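Local coordinates for protein importin subunit beta-1 (Saccharomyces cerevisiae, PDB 5OWU) that carries proteins into the nucleus together with importin alpha, the adaptor subunit that recognises the classical nuclear localization signal of the cargo, at residues A[395-400]-A[440-445]. Residues are numbered along the deposited sequence; the frame is centred on the assembly and turned at random.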
loop_
_atom_site.group_PDB
_atom_site.type_symbol
_atom_site.label_atom_id
_atom_site.label_comp_id
_atom_site.label_asym_id
_atom_site.label_seq_id
_atom_site.Cartn_x
_atom_site.Cartn_y
_atom_site.Cartn_z
ATOM N N SER A 395 -5.709 9.047 -21.260
ATOM C CA SER A 395 -4.749 9.472 -20.249
ATOM C C SER A 395 -4.842 10.952 -19.898
ATOM O O SER A 395 -4.240 11.352 -18.895
ATOM C CB SER A 395 -3.323 9.161 -20.706
ATOM O OG SER A 395 -3.066 7.771 -20.662
ATOM N N ILE A 396 -5.547 11.779 -20.675
ATOM C CA ILE A 396 -5.709 13.184 -20.275
ATOM C C ILE A 396 -7.116 13.486 -19.742
ATOM O O ILE A 396 -7.486 14.652 -19.622
ATOM C CB ILE A 396 -5.329 14.156 -21.408
ATOM C CG1 ILE A 396 -6.210 13.959 -22.645
ATOM C CG2 ILE A 396 -3.852 14.001 -21.758
ATOM C CD1 ILE A 396 -6.147 15.119 -23.632
ATOM N N MET A 397 -7.899 12.475 -19.361
ATOM C CA MET A 397 -9.255 12.749 -18.898
ATOM C C MET A 397 -9.316 13.170 -17.436
ATOM O O MET A 397 -10.385 13.554 -16.953
ATOM C CB MET A 397 -10.146 11.527 -19.133
ATOM C CG MET A 397 -10.504 11.346 -20.604
ATOM S SD MET A 397 -11.504 12.718 -21.231
ATOM C CE MET A 397 -10.276 13.647 -22.138
ATOM N N ASP A 398 -8.201 13.136 -16.731
ATOM C CA ASP A 398 -8.139 13.551 -15.339
ATOM C C ASP A 398 -7.052 14.614 -15.259
ATOM O O ASP A 398 -5.881 14.326 -15.524
ATOM C CB ASP A 398 -7.856 12.348 -14.435
ATOM C CG ASP A 398 -7.767 12.714 -12.972
ATOM O OD1 ASP A 398 -8.179 13.828 -12.595
ATOM O OD2 ASP A 398 -7.280 11.867 -12.198
ATOM N N GLY A 399 -7.451 15.845 -14.946
ATOM C CA GLY A 399 -6.530 16.954 -14.849
ATOM C C GLY A 399 -7.094 18.249 -15.404
ATOM O O GLY A 399 -7.278 19.230 -14.678
ATOM N N PRO A 400 -7.355 18.290 -16.710
ATOM C CA PRO A 400 -7.894 19.517 -17.317
ATOM C C PRO A 400 -9.266 19.866 -16.757
ATOM O O PRO A 400 -9.929 19.059 -16.106
ATOM C CB PRO A 400 -7.962 19.178 -18.811
ATOM C CG PRO A 400 -6.988 18.056 -19.001
ATOM C CD PRO A 400 -7.051 17.263 -17.723
ATOM N N ASP A 440 -15.534 8.022 -16.308
ATOM C CA ASP A 440 -15.152 8.079 -14.906
ATOM C C ASP A 440 -14.925 9.512 -14.446
ATOM O O ASP A 440 -15.313 9.876 -13.332
ATOM C CB ASP A 440 -13.898 7.240 -14.667
ATOM C CG ASP A 440 -13.711 6.876 -13.214
ATOM O OD1 ASP A 440 -14.732 6.771 -12.502
ATOM O OD2 ASP A 440 -12.556 6.695 -12.780
ATOM N N SER A 441 -14.299 10.337 -15.290
ATOM C CA SER A 441 -13.949 11.687 -14.856
ATOM C C SER A 441 -14.941 12.759 -15.299
ATOM O O SER A 441 -15.172 13.718 -14.556
ATOM C CB SER A 441 -12.548 12.049 -15.354
ATOM O OG SER A 441 -11.556 11.338 -14.625
ATOM N N VAL A 442 -15.528 12.642 -16.488
ATOM C CA VAL A 442 -16.503 13.627 -16.940
ATOM C C VAL A 442 -17.706 12.946 -17.596
ATOM O O VAL A 442 -18.022 13.199 -18.761
ATOM C CB VAL A 442 -15.825 14.663 -17.870
ATOM C CG1 VAL A 442 -15.208 14.033 -19.123
ATOM C CG2 VAL A 442 -16.773 15.794 -18.220
ATOM N N ALA A 443 -18.437 12.132 -16.822
ATOM C CA ALA A 443 -19.560 11.367 -17.366
ATOM C C ALA A 443 -20.637 12.271 -17.932
ATOM O O ALA A 443 -21.366 11.866 -18.849
ATOM C CB ALA A 443 -20.188 10.473 -16.291
ATOM N N GLU A 444 -20.784 13.482 -17.392
ATOM C CA GLU A 444 -21.744 14.405 -17.970
ATOM C C GLU A 444 -21.335 14.860 -19.370
ATOM O O GLU A 444 -22.149 15.479 -20.063
ATOM C CB GLU A 444 -21.905 15.596 -17.035
ATOM C CG GLU A 444 -22.491 15.225 -15.673
ATOM C CD GLU A 444 -21.493 14.524 -14.757
ATOM O OE1 GLU A 444 -20.276 14.580 -15.033
ATOM O OE2 GLU A 444 -21.928 13.915 -13.756
ATOM N N SER A 445 -20.090 14.575 -19.796
ATOM C CA SER A 445 -19.642 14.901 -21.154
ATOM C C SER A 445 -20.376 14.074 -22.208
ATOM O O SER A 445 -20.358 14.435 -23.393
ATOM C CB SER A 445 -18.129 14.670 -21.325
ATOM O OG SER A 445 -17.740 13.344 -20.986
#
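Neighbouring HEAT repeats of the importin beta solenoid meet here: Met-397 and Asp-398, in the loop that follows helix 383-395 of HEAT 9, pack against Ser-441 and Val-442 in the closing part of helix 425-442 of HEAT 10. The closest pair of CA atoms is that of Asp-398 and Ser-441, 6.1 Å apart. The nearest approach is that of the Met-397 carbonyl to the Ser-441 methylene, with O 3.1 Å from CB. Ser-441 has two conformers, so the place of its hydroxyl is less certain than that of CB. In one of them OG lies anti to its own carbonyl carbon and beside its backbone N (chi1 -73°), which turns the hydroxyl toward the loop. There it would stand 3.4 Å from Met-397 O, at an angle too poor for a hydrogen bond, and Ser-441 OG would rest against Asp-398 CB at 3.8 Å. The carboxylate of Asp-398 lies a little beyond that CB without bonding to the serine, and its OD2 takes a hydrogen bond from Gln-360 NE2. On the buried side, Met-397 CB points toward the helix, SD passes Val-442 CG1 at 4.5 Å, and the terminal CE turns off. Val-409 of helix 402-418 and Ile-438 of helix 425-442 add further apolar contacts to the methionine. Arg-405 of helix 402-418 donates from NH1 to Met-397 O and touches the Ser-441 side chain. With no hydrogen bond directly between the loop and the helix, the two are joined by van der Waals packing, and the carbonyl at their junction is satisfied by the arginine.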